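Local coordinates for protein tetracycline Repressor, class A (Pseudomonas sp., PDB 5MRU) that represses transcription of a tetracycline resistance gene by binding its operator DNA, and loses operator affinity when it takes up tetracycline with magnesium, at residues K29-L34 and L41-R46; L60-S65 and L91-G96; R84-A89 and R98-T103. All coordinates share one frame; numbering follows the deposited sequence.

Interaction 1: K29-L34 and L41-R46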
loop_
_atom_site.group_PDB
_atom_site.type_symbol
_atom_site.label_atom_id
_atom_site.label_comp_id
_atom_site.label_asym_id
_atom_site.label_seq_id
_atom_site.Cartn_x
_atom_site.Cartn_y
_atom_site.Cartn_z
ATOM N N LYS A 29 -26.812 3.956 3.227
ATOM C CA LYS A 29 -26.508 5.367 3.417
ATOM C C LYS A 29 -26.429 6.059 2.081
ATOM O O LYS A 29 -26.833 7.215 1.954
ATOM C CB LYS A 29 -25.223 5.583 4.204
ATOM C CG LYS A 29 -25.355 5.299 5.687
ATOM C CD LYS A 29 -24.132 5.766 6.484
ATOM C CE LYS A 29 -24.167 5.275 7.938
ATOM N NZ LYS A 29 -22.902 4.543 8.261
ATOM N N LEU A 30 -25.927 5.366 1.072
ATOM C CA LEU A 30 -25.962 5.931 -0.265
ATOM C C LEU A 30 -27.396 6.341 -0.645
ATOM O O LEU A 30 -27.613 7.467 -1.099
ATOM C CB LEU A 30 -25.386 4.954 -1.295
ATOM C CG LEU A 30 -25.358 5.441 -2.756
ATOM C CD1 LEU A 30 -24.812 6.869 -2.890
ATOM C CD2 LEU A 30 -24.533 4.485 -3.617
ATOM N N ALA A 31 -28.379 5.453 -0.436
ATOM C CA ALA A 31 -29.780 5.743 -0.813
ATOM C C ALA A 31 -30.358 6.937 -0.025
ATOM O O ALA A 31 -31.073 7.786 -0.581
ATOM C CB ALA A 31 -30.647 4.512 -0.625
ATOM N N GLU A 32 -30.024 7.001 1.265
ATOM C CA GLU A 32 -30.469 8.096 2.114
ATOM C C GLU A 32 -29.882 9.426 1.655
ATOM O O GLU A 32 -30.414 10.470 1.971
ATOM C CB GLU A 32 -30.117 7.821 3.577
ATOM C CG GLU A 32 -30.992 6.742 4.223
ATOM C CD GLU A 32 -30.447 6.234 5.559
ATOM O OE1 GLU A 32 -29.207 6.331 5.803
ATOM O OE2 GLU A 32 -31.260 5.722 6.363
ATOM N N ARG A 33 -28.776 9.382 0.917
ATOM C CA ARG A 33 -28.199 10.590 0.317
ATOM C C ARG A 33 -29.049 11.003 -0.884
ATOM O O ARG A 33 -29.500 12.128 -0.959
ATOM C CB ARG A 33 -26.706 10.364 -0.028
ATOM C CG ARG A 33 -25.922 11.531 -0.615
ATOM C CD ARG A 33 -26.155 12.860 0.106
ATOM N NE ARG A 33 -26.110 12.722 1.563
ATOM C CZ ARG A 33 -25.007 12.763 2.307
ATOM N NH1 ARG A 33 -23.797 12.967 1.761
ATOM N NH2 ARG A 33 -25.121 12.606 3.624
ATOM N N LEU A 34 -29.347 10.059 -1.764
ATOM C CA LEU A 34 -30.088 10.322 -3.004
ATOM C C LEU A 34 -31.581 10.783 -2.890
ATOM O O LEU A 34 -31.971 11.820 -3.461
ATOM C CB LEU A 34 -29.971 9.074 -3.903
ATOM C CG LEU A 34 -28.543 8.762 -4.422
ATOM C CD1 LEU A 34 -28.319 7.295 -4.715
ATOM C CD2 LEU A 34 -28.200 9.579 -5.654
ATOM N N LEU A 41 -34.522 6.693 -11.189
ATOM C CA LEU A 41 -33.742 5.794 -12.040
ATOM C C LEU A 41 -33.030 4.776 -11.142
ATOM O O LEU A 41 -32.447 5.145 -10.116
ATOM C CB LEU A 41 -32.747 6.596 -12.900
ATOM C CG LEU A 41 -32.103 7.848 -12.264
ATOM C CD1 LEU A 41 -30.877 7.491 -11.426
ATOM C CD2 LEU A 41 -31.820 8.935 -13.325
ATOM N N TYR A 42 -33.083 3.509 -11.543
ATOM C CA TYR A 42 -32.843 2.397 -10.634
ATOM C C TYR A 42 -31.381 1.997 -10.532
ATOM O O TYR A 42 -30.638 2.024 -11.498
ATOM C CB TYR A 42 -33.682 1.218 -11.092
ATOM C CG TYR A 42 -33.585 -0.009 -10.249
ATOM C CD1 TYR A 42 -34.408 -0.193 -9.150
ATOM C CD2 TYR A 42 -32.711 -1.015 -10.579
ATOM C CE1 TYR A 42 -34.343 -1.350 -8.381
ATOM C CE2 TYR A 42 -32.616 -2.166 -9.813
ATOM C CZ TYR A 42 -33.437 -2.334 -8.715
ATOM O OH TYR A 42 -33.331 -3.489 -7.975
ATOM N N TRP A 43 -30.963 1.616 -9.340
ATOM C CA TRP A 43 -29.610 1.138 -9.180
ATOM C C TRP A 43 -29.512 0.098 -8.090
ATOM O O TRP A 43 -30.251 0.136 -7.121
ATOM C CB TRP A 43 -28.671 2.289 -8.836
ATOM C CG TRP A 43 -29.027 2.932 -7.560
ATOM C CD1 TRP A 43 -29.975 3.904 -7.368
ATOM C CD2 TRP A 43 -28.488 2.635 -6.275
ATOM N NE1 TRP A 43 -30.038 4.237 -6.037
ATOM C CE2 TRP A 43 -29.128 3.483 -5.348
ATOM C CE3 TRP A 43 -27.536 1.727 -5.817
ATOM C CZ2 TRP A 43 -28.854 3.450 -3.996
ATOM C CZ3 TRP A 43 -27.233 1.707 -4.452
ATOM C CH2 TRP A 43 -27.897 2.567 -3.560
ATOM N N HIS A 44 -28.561 -0.812 -8.245
ATOM C CA HIS A 44 -28.347 -1.823 -7.260
ATOM C C HIS A 44 -26.912 -2.297 -7.282
ATOM O O HIS A 44 -26.375 -2.544 -8.337
ATOM C CB HIS A 44 -29.280 -3.026 -7.463
ATOM C CG HIS A 44 -29.024 -4.102 -6.474
ATOM N ND1 HIS A 44 -29.353 -3.959 -5.148
ATOM C CD2 HIS A 44 -28.333 -5.263 -6.570
ATOM C CE1 HIS A 44 -28.911 -5.000 -4.469
ATOM N NE2 HIS A 44 -28.298 -5.813 -5.313
ATOM N N PHE A 45 -26.298 -2.460 -6.118
ATOM C CA PHE A 45 -24.985 -3.082 -6.091
ATOM C C PHE A 45 -25.030 -4.486 -5.478
ATOM O O PHE A 45 -25.702 -4.714 -4.468
ATOM C CB PHE A 45 -23.994 -2.181 -5.370
ATOM C CG PHE A 45 -23.717 -0.901 -6.103
ATOM C CD1 PHE A 45 -22.835 -0.874 -7.159
ATOM C CD2 PHE A 45 -24.359 0.294 -5.725
ATOM C CE1 PHE A 45 -22.581 0.320 -7.825
ATOM C CE2 PHE A 45 -24.103 1.489 -6.370
ATOM C CZ PHE A 45 -23.220 1.502 -7.432
ATOM N N ARG A 46 -24.332 -5.420 -6.109
ATOM C CA ARG A 46 -24.378 -6.791 -5.652
ATOM C C ARG A 46 -23.917 -6.858 -4.175
ATOM O O ARG A 46 -24.414 -7.629 -3.394
ATOM C CB ARG A 46 -23.572 -7.683 -6.611
ATOM C CG ARG A 46 -23.275 -9.083 -6.109
ATOM C CD ARG A 46 -23.143 -10.066 -7.265
ATOM N NE ARG A 46 -22.624 -11.377 -6.855
ATOM C CZ ARG A 46 -21.356 -11.614 -6.493
ATOM N NH1 ARG A 46 -20.438 -10.629 -6.468
ATOM N NH2 ARG A 46 -20.993 -12.851 -6.147
#
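The indole of Trp43 lies against helix 27-34, and the ring of Phe45 touches the same helix at Leu30. Ala31 CB stands at the indole edge, near the ring plane, 4.0 Å from Trp43 CZ2, whereas Leu30 and Leu34 each approach the ring at a slant. At another part of its rim, Trp43 has the carbonyl oxygen of Leu41 lying in the ring plane. All of this belongs to the helix-turn-helix DNA-binding motif of the TetR family, of which helix 27-34 is the first helix. In this family a recognition helix normally follows; here residues 36-39 are not modelled and 41-46 have no regular structure, and the indole of Trp43 lies back against the first helix.

Trp43 CG lies between the backbone N and the carbonyl carbon (chi1 62°), and from there the indole reaches the helix with both its rings. Trp43 CH2 meets Leu30 CD2 at 3.9 Å, while the five-membered ring receives Leu34 CD1, 3.7 Å from Trp43 NE1. A broad, flat indole suits this place because it spans two leucines one helical turn apart; the short Ala31 lets the ring edge come close to the helix between them. No hydrogen bond joins the segments, and the contact is apolar. Helix 7-24 closes the same apolar cluster, with Ala13 touching Leu30, Ala12 touching Leu34 and Val9 touching Trp43. Leu30 has its CG anti to the backbone N (chi1 -180°), and its branched end serves both aromatic residues: besides meeting the indole, CD2 lies 4.1 Å from Phe45 CE2.

Interaction 2: L60-S65 and L91-G96. With TDC (5a,6-anhydrotetracycline), chain B.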
loop_
_atom_site.group_PDB
_atom_site.type_symbol
_atom_site.label_atom_id
_atom_site.label_comp_id
_atom_site.label_asym_id
_atom_site.label_seq_id
_atom_site.Cartn_x
_atom_site.Cartn_y
_atom_site.Cartn_z
ATOM N N LEU A 60 -10.302 6.687 -11.387
ATOM C CA LEU A 60 -9.389 6.700 -12.532
ATOM C C LEU A 60 -9.992 7.335 -13.764
ATOM O O LEU A 60 -9.341 8.061 -14.471
ATOM C CB LEU A 60 -8.941 5.269 -12.876
ATOM C CG LEU A 60 -8.255 4.429 -11.766
ATOM C CD1 LEU A 60 -7.664 3.123 -12.316
ATOM C CD2 LEU A 60 -7.193 5.235 -11.013
ATOM N N ALA A 61 -11.237 7.026 -14.048
ATOM C CA ALA A 61 -11.909 7.632 -15.190
ATOM C C ALA A 61 -11.784 9.172 -15.096
ATOM O O ALA A 61 -11.358 9.815 -16.033
ATOM C CB ALA A 61 -13.372 7.184 -15.249
ATOM N N GLU A 62 -12.092 9.712 -13.922
ATOM C CA GLU A 62 -12.075 11.137 -13.641
ATOM C C GLU A 62 -10.690 11.774 -13.600
ATOM O O GLU A 62 -10.552 12.909 -14.015
ATOM C CB GLU A 62 -12.739 11.389 -12.284
ATOM C CG GLU A 62 -13.063 12.842 -11.957
ATOM C CD GLU A 62 -13.720 12.952 -10.591
ATOM O OE1 GLU A 62 -12.980 13.001 -9.588
ATOM O OE2 GLU A 62 -14.976 12.946 -10.506
ATOM N N ASN A 63 -9.677 11.092 -13.060
ATOM C CA ASN A 63 -8.385 11.776 -12.831
ATOM C C ASN A 63 -7.065 11.197 -13.391
ATOM O O ASN A 63 -6.059 11.920 -13.444
ATOM C CB ASN A 63 -8.230 12.031 -11.333
ATOM C CG ASN A 63 -8.918 13.300 -10.889
ATOM O OD1 ASN A 63 -8.592 14.405 -11.361
ATOM N ND2 ASN A 63 -9.863 13.160 -9.969
ATOM N N HIS A 64 -7.071 9.920 -13.779
ATOM C CA HIS A 64 -5.880 9.225 -14.272
ATOM C C HIS A 64 -5.609 9.669 -15.687
ATOM O O HIS A 64 -6.107 9.087 -16.642
ATOM C CB HIS A 64 -6.073 7.699 -14.200
ATOM C CG HIS A 64 -4.832 6.913 -14.479
ATOM N ND1 HIS A 64 -3.566 7.460 -14.425
ATOM C CD2 HIS A 64 -4.664 5.607 -14.799
ATOM C CE1 HIS A 64 -2.677 6.525 -14.713
ATOM N NE2 HIS A 64 -3.318 5.391 -14.938
ATOM N N SER A 65 -4.790 10.700 -15.812
ATOM C CA SER A 65 -4.760 11.506 -17.017
ATOM C C SER A 65 -3.591 11.186 -17.999
ATOM O O SER A 65 -3.703 11.483 -19.203
ATOM C CB SER A 65 -4.809 12.999 -16.608
ATOM O OG SER A 65 -3.611 13.373 -15.937
ATOM N N LEU A 91 -5.400 9.979 -4.629
ATOM C CA LEU A 91 -5.423 11.048 -3.632
ATOM C C LEU A 91 -6.632 11.993 -3.724
ATOM O O LEU A 91 -6.990 12.607 -2.728
ATOM C CB LEU A 91 -4.094 11.846 -3.687
ATOM C CG LEU A 91 -2.780 11.184 -3.133
ATOM C CD1 LEU A 91 -1.526 11.971 -3.434
ATOM C CD2 LEU A 91 -2.843 10.943 -1.622
ATOM N N ALA A 92 -7.257 12.111 -4.893
ATOM C CA ALA A 92 -8.505 12.858 -5.062
ATOM C C ALA A 92 -9.686 12.477 -4.139
ATOM O O ALA A 92 -10.664 13.215 -4.064
ATOM C CB ALA A 92 -9.011 12.704 -6.493
ATOM N N TYR A 93 -9.664 11.311 -3.514
ATOM C CA TYR A 93 -10.787 10.913 -2.699
ATOM C C TYR A 93 -10.262 10.212 -1.472
ATOM O O TYR A 93 -9.271 9.516 -1.515
ATOM C CB TYR A 93 -11.764 9.991 -3.486
ATOM C CG TYR A 93 -12.504 10.724 -4.586
ATOM C CD1 TYR A 93 -11.963 10.858 -5.843
ATOM C CD2 TYR A 93 -13.746 11.336 -4.349
ATOM C CE1 TYR A 93 -12.632 11.573 -6.839
ATOM C CE2 TYR A 93 -14.415 12.019 -5.343
ATOM C CZ TYR A 93 -13.850 12.131 -6.581
ATOM O OH TYR A 93 -14.514 12.822 -7.545
ATOM N N ARG A 94 -10.936 10.433 -0.376
ATOM C CA ARG A 94 -10.668 9.739 0.821
ATOM C C ARG A 94 -10.637 8.233 0.558
ATOM O O ARG A 94 -11.521 7.711 -0.140
ATOM C CB ARG A 94 -11.789 10.044 1.788
ATOM C CG ARG A 94 -11.727 9.216 3.038
ATOM C CD ARG A 94 -12.207 10.085 4.160
ATOM N NE ARG A 94 -12.516 9.340 5.369
ATOM C CZ ARG A 94 -13.271 9.841 6.342
ATOM N NH1 ARG A 94 -13.776 11.065 6.228
ATOM N NH2 ARG A 94 -13.552 9.113 7.423
ATOM N N ASP A 95 -9.625 7.562 1.131
ATOM C CA ASP A 95 -9.485 6.118 1.101
ATOM C C ASP A 95 -9.279 5.623 -0.276
ATOM O O ASP A 95 -9.477 4.443 -0.556
ATOM C CB ASP A 95 -10.673 5.422 1.694
ATOM C CG ASP A 95 -10.721 5.541 3.174
ATOM O OD1 ASP A 95 -9.634 5.653 3.763
ATOM O OD2 ASP A 95 -11.851 5.482 3.757
ATOM N N GLY A 96 -8.785 6.508 -1.132
ATOM C CA GLY A 96 -8.631 6.153 -2.518
ATOM C C GLY A 96 -7.783 4.924 -2.660
ATOM O O GLY A 96 -8.096 4.057 -3.478
HETATM O O12 TDC B . -3.789 -0.913 -10.709
HETATM C C12 TDC B . -3.185 -1.045 -11.810
HETATM C C1B TDC B . -2.896 -2.394 -12.347
HETATM C C11 TDC B . -3.356 -3.505 -11.654
HETATM O O11 TDC B . -4.060 -3.363 -10.468
HETATM C C1A TDC B . -3.115 -4.783 -12.127
HETATM C C10 TDC B . -3.576 -5.886 -11.424
HETATM O O10 TDC B . -4.279 -5.783 -10.233
HETATM C C9 TDC B . -3.319 -7.234 -11.945
HETATM C C8 TDC B . -2.625 -7.364 -13.130
HETATM C C7 TDC B . -2.183 -6.234 -13.798
HETATM C C61 TDC B . -2.411 -4.946 -13.320
HETATM C C6 TDC B . -1.948 -3.808 -14.022
HETATM C C62 TDC B . -1.183 -3.891 -15.310
HETATM C C51 TDC B . -2.197 -2.527 -13.539
HETATM C C5 TDC B . -1.680 -1.313 -14.290
HETATM C C1C TDC B . -2.802 0.137 -12.655
HETATM C C1 TDC B . -3.814 0.333 -13.788
HETATM O O1 TDC B . -4.821 -0.369 -13.832
HETATM O O1C TDC B . -2.633 1.304 -11.888
HETATM C C41 TDC B . -1.504 -0.103 -13.363
HETATM C C4 TDC B . -1.002 1.130 -14.181
HETATM N N4 TDC B . 0.029 2.055 -13.576
HETATM C C43 TDC B . -0.113 2.302 -12.114
HETATM C C42 TDC B . 1.364 1.403 -13.812
HETATM C C3 TDC B . -2.166 1.881 -14.845
HETATM O O3 TDC B . -1.849 2.811 -15.573
HETATM C C2 TDC B . -3.528 1.418 -14.707
HETATM C C21 TDC B . -4.618 2.066 -15.455
HETATM O O21 TDC B . -4.366 2.954 -16.285
HETATM N N21 TDC B . -5.894 1.634 -15.360
#
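Asn63, in the last turn of helix 48-63, and Ala92, just past the end of helix 75-91, bring their backbones together with CA atoms 7.8 Å apart, and beyond Ala92 the chain enters a type II beta turn from Tyr93 to Gly96. The polar link beside this approach is made by Glu62 and Tyr93. Glu62 CG is anti to the backbone N (chi1 -168°) and the chain stays extended beyond it, which carries the carboxylate across to the phenol. The two side chains cross at about a right angle, the carboxylate and ring planes being 35° apart. Tyr93 OH donates to Glu62 OE1 at 2.6 Å, on the syn lone pair of that oxygen, which sits at the edge of the tyrosine ring. Arg11 joins the group from helix 7-24, forming a salt bridge with Glu62 OE2 and a hydrogen bond with Tyr93 OH; its positive charge would help stabilise the carboxylate. Nearby, the amide of Asn63 packs on a small methyl group, with Asn63 ND2 3.6 Å from Ala92 CB.

Where the helix ends, the chain turns into the drug pocket. His64 NE2 and the O3 atom of anhydrotetracycline share a nearly straight hydrogen bond of 3.0 Å (174°), O3 lying in the imidazole plane. The carboxamide oxygen O21 of the drug also lies at this edge, 3.0 Å from His64 NE2. A histidine suits the position because its other nitrogen, ND1, can face Ser85 in a weak hydrogen bond. Leu60 adds an apolar wall, its CD1 3.8 Å from the carboxamide nitrogen N21. The contact thus ties the C-terminal end of helix 48-63 to the loop between helices 75-91 and 96-100, while Tyr93 packs on Leu14 and Asn18 of helix 7-24 and Leu60 rests on Ala89 of helix 75-91.

Interaction 3: R84-A89 and R98-T103. With MG (magnesium ion), chain C; TDC (5a,6-anhydrotetracycline), chain B.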
loop_
_atom_site.group_PDB
_atom_site.type_symbol
_atom_site.label_atom_id
_atom_site.label_comp_id
_atom_site.label_asym_id
_atom_site.label_seq_id
_atom_site.Cartn_x
_atom_site.Cartn_y
_atom_site.Cartn_z
ATOM N N ARG A 84 2.621 9.308 -11.544
ATOM C CA ARG A 84 2.159 10.583 -11.018
ATOM C C ARG A 84 0.680 10.708 -11.159
ATOM O O ARG A 84 -0.005 11.185 -10.240
ATOM C CB ARG A 84 2.842 11.732 -11.750
ATOM C CG ARG A 84 4.187 12.006 -11.156
ATOM C CD ARG A 84 4.948 12.893 -12.062
ATOM N NE ARG A 84 6.128 13.429 -11.411
ATOM C CZ ARG A 84 7.177 13.907 -12.079
ATOM N NH1 ARG A 84 7.185 13.913 -13.414
ATOM N NH2 ARG A 84 8.229 14.377 -11.413
ATOM N N SER A 85 0.183 10.292 -12.316
ATOM C CA SER A 85 -1.227 10.462 -12.642
ATOM C C SER A 85 -2.129 9.478 -11.900
ATOM O O SER A 85 -3.217 9.829 -11.468
ATOM C CB SER A 85 -1.388 10.269 -14.114
ATOM O OG SER A 85 -2.680 10.610 -14.470
ATOM N N PHE A 86 -1.676 8.228 -11.790
ATOM C CA PHE A 86 -2.339 7.216 -10.986
ATOM C C PHE A 86 -2.495 7.763 -9.568
ATOM O O PHE A 86 -3.607 7.946 -9.088
ATOM C CB PHE A 86 -1.511 5.928 -11.007
ATOM C CG PHE A 86 -2.108 4.768 -10.213
ATOM C CD1 PHE A 86 -3.443 4.463 -10.281
ATOM C CD2 PHE A 86 -1.290 3.949 -9.457
ATOM C CE1 PHE A 86 -3.979 3.397 -9.595
ATOM C CE2 PHE A 86 -1.813 2.873 -8.751
ATOM C CZ PHE A 86 -3.173 2.596 -8.823
ATOM N N ARG A 87 -1.365 8.111 -8.962
ATOM C CA ARG A 87 -1.295 8.614 -7.592
ATOM C C ARG A 87 -2.274 9.699 -7.305
ATOM O O ARG A 87 -2.908 9.685 -6.287
ATOM C CB ARG A 87 0.094 9.175 -7.309
ATOM C CG ARG A 87 0.174 9.894 -5.992
ATOM C CD ARG A 87 1.599 9.945 -5.480
ATOM N NE ARG A 87 1.749 10.657 -4.186
ATOM C CZ ARG A 87 1.986 11.965 -4.044
ATOM N NH1 ARG A 87 2.064 12.738 -5.100
ATOM N NH2 ARG A 87 2.136 12.503 -2.839
ATOM N N GLN A 88 -2.367 10.668 -8.188
ATOM C CA GLN A 88 -3.339 11.772 -8.003
ATOM C C GLN A 88 -4.798 11.297 -8.073
ATOM O O GLN A 88 -5.672 11.841 -7.374
ATOM C CB GLN A 88 -3.088 12.906 -9.010
ATOM C CG GLN A 88 -1.769 13.647 -8.770
ATOM C CD GLN A 88 -1.667 14.242 -7.362
ATOM O OE1 GLN A 88 -0.573 14.312 -6.780
ATOM N NE2 GLN A 88 -2.812 14.645 -6.793
ATOM N N ALA A 89 -5.063 10.266 -8.883
ATOM C CA ALA A 89 -6.402 9.672 -8.923
ATOM C C ALA A 89 -6.744 9.064 -7.562
ATOM O O ALA A 89 -7.853 9.185 -7.073
ATOM C CB ALA A 89 -6.453 8.623 -10.016
ATOM N N ARG A 98 -6.926 2.505 -0.560
ATOM C CA ARG A 98 -7.382 1.362 0.136
ATOM C C ARG A 98 -8.410 0.720 -0.729
ATOM O O ARG A 98 -8.453 -0.487 -0.881
ATOM C CB ARG A 98 -8.032 1.800 1.432
ATOM C CG ARG A 98 -8.144 0.677 2.405
ATOM C CD ARG A 98 -8.838 1.130 3.668
ATOM N NE ARG A 98 -9.825 0.140 4.086
ATOM C CZ ARG A 98 -10.843 0.435 4.868
ATOM N NH1 ARG A 98 -11.715 -0.497 5.211
ATOM N NH2 ARG A 98 -10.987 1.668 5.314
ATOM N N ILE A 99 -9.251 1.551 -1.325
ATOM C CA ILE A 99 -10.310 1.057 -2.174
ATOM C C ILE A 99 -9.789 0.291 -3.360
ATOM O O ILE A 99 -10.331 -0.742 -3.715
ATOM C CB ILE A 99 -11.224 2.216 -2.568
ATOM C CG1 ILE A 99 -12.093 2.531 -1.365
ATOM C CG2 ILE A 99 -12.099 1.867 -3.755
ATOM C CD1 ILE A 99 -13.072 3.648 -1.600
ATOM N N HIS A 100 -8.692 0.775 -3.917
ATOM C CA HIS A 100 -8.102 0.234 -5.151
ATOM C C HIS A 100 -7.465 -1.104 -4.957
ATOM O O HIS A 100 -7.346 -1.893 -5.889
ATOM C CB HIS A 100 -7.022 1.164 -5.652
ATOM C CG HIS A 100 -6.360 0.664 -6.868
ATOM N ND1 HIS A 100 -6.825 0.954 -8.126
ATOM C CD2 HIS A 100 -5.311 -0.169 -7.035
ATOM C CE1 HIS A 100 -6.075 0.346 -9.027
ATOM N NE2 HIS A 100 -5.165 -0.370 -8.389
ATOM N N ALA A 101 -7.017 -1.340 -3.733
ATOM C CA ALA A 101 -6.282 -2.556 -3.413
ATOM C C ALA A 101 -7.107 -3.777 -3.718
ATOM O O ALA A 101 -8.291 -3.833 -3.391
ATOM C CB ALA A 101 -5.897 -2.551 -1.948
ATOM N N GLY A 102 -6.485 -4.752 -4.365
ATOM C CA GLY A 102 -7.174 -5.949 -4.743
ATOM C C GLY A 102 -8.055 -5.823 -5.960
ATOM O O GLY A 102 -8.636 -6.797 -6.364
ATOM N N THR A 103 -8.172 -4.654 -6.565
ATOM C CA THR A 103 -8.994 -4.564 -7.758
ATOM C C THR A 103 -8.138 -5.030 -8.910
ATOM O O THR A 103 -6.916 -5.030 -8.822
ATOM C CB THR A 103 -9.555 -3.148 -8.065
ATOM O OG1 THR A 103 -8.491 -2.217 -8.297
ATOM C CG2 THR A 103 -10.467 -2.640 -6.947
HETATM MG MG MG C . -5.418 -2.301 -9.566
HETATM O O12 TDC B . -3.789 -0.913 -10.709
HETATM C C12 TDC B . -3.185 -1.045 -11.810
HETATM C C1B TDC B . -2.896 -2.394 -12.347
HETATM C C11 TDC B . -3.356 -3.505 -11.654
HETATM O O11 TDC B . -4.060 -3.363 -10.468
HETATM C C1A TDC B . -3.115 -4.783 -12.127
HETATM C C10 TDC B . -3.576 -5.886 -11.424
HETATM O O10 TDC B . -4.279 -5.783 -10.233
HETATM C C9 TDC B . -3.319 -7.234 -11.945
HETATM C C8 TDC B . -2.625 -7.364 -13.130
HETATM C C7 TDC B . -2.183 -6.234 -13.798
HETATM C C61 TDC B . -2.411 -4.946 -13.320
HETATM C C6 TDC B . -1.948 -3.808 -14.022
HETATM C C62 TDC B . -1.183 -3.891 -15.310
HETATM C C51 TDC B . -2.197 -2.527 -13.539
HETATM C C5 TDC B . -1.680 -1.313 -14.290
HETATM C C1C TDC B . -2.802 0.137 -12.655
HETATM C C1 TDC B . -3.814 0.333 -13.788
HETATM O O1 TDC B . -4.821 -0.369 -13.832
HETATM O O1C TDC B . -2.633 1.304 -11.888
HETATM C C41 TDC B . -1.504 -0.103 -13.363
HETATM C C4 TDC B . -1.002 1.130 -14.181
HETATM N N4 TDC B . 0.029 2.055 -13.576
HETATM C C43 TDC B . -0.113 2.302 -12.114
HETATM C C42 TDC B . 1.364 1.403 -13.812
HETATM C C3 TDC B . -2.166 1.881 -14.845
HETATM O O3 TDC B . -1.849 2.811 -15.573
HETATM C C2 TDC B . -3.528 1.418 -14.707
HETATM C C21 TDC B . -4.618 2.066 -15.455
HETATM O O21 TDC B . -4.366 2.954 -16.285
HETATM N N21 TDC B . -5.894 1.634 -15.360
HETATM O O HOH W 1 -5.002 -3.585 -8.027
HETATM O O HOH W 2 -6.474 -1.404 -11.584
#
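In both Phe86 and His100 the first torsion turns CG to the far side from the backbone N (chi1 -179° and 178°); His100 points toward helix 75-91, while in Phe86 it is the far end of the ring that reaches across. They meet as a T-shaped (edge-to-face) pair, the planes inclined at 71° and the centroids 5.0 Å apart. Phe86 CZ, at the phenyl edge, stands 3.6 Å above the plane of the His100 imidazole, offset toward its rim. Thr103 OG1 lies over the opposite face, so the ring is held between a phenyl edge and a hydroxyl. This leaves the rim of His100 for the metal, which NE2 binds at 2.3 Å. The magnesium ion is chelated by O12 and O11 of anhydrotetracycline, the latter at 1.9 Å, and two waters add to the coordination. One of these donates to O1 of the drug; the other is hydrogen-bonded to the backbone oxygen of Thr103. Histidine fits here because its nitrogen can bind a metal while its flat faces are packed.

Phe86 also serves the drug directly. O1C of the ligand sits 3.3 Å above the centre of one phenyl face, and C43, a methyl carbon of the dimethylamino group, lies over the same face, 3.3 Å from Phe86 CD2.

A type II beta turn from His100 to Thr103 ends the helix, with Gly102 taking the positive phi of its third position. His100 O accepts from Thr103 N and also from Thr103 OG1, at 2.7 Å, on a lone pair in the carbonyl plane. Unwinding of this helix end into a turn is a hallmark of induced TetR. Around the site, Phe86 packs on Leu60 of helix 48-63 and on Thr141 and Val142 of helix 127-153, while helix 127-153 of the second subunit supplies Glu147, which accepts from Gly102 N.

How the interactions relate
Interaction 1 lies in the DNA-binding head and closes before the others open; its centre is about 21 Å from that of interaction 2 and about 24 Å from that of interaction 3, without touching either. Interactions 2 and 3 sit in the ligand-binding part, with centres only about 7 Å apart. Their segments alternate along the chain, both touch the drug, and Ser85 of interaction 3 probably hydrogen-bonds to the backbone N of Ser65 in interaction 2. Helix 48-63, which directly follows the helix-turn-helix region, ends in interaction 2. Tetracycline binding lowers operator affinity; helix 48-63 is a probable route by which the change reaches the DNA-binding domain.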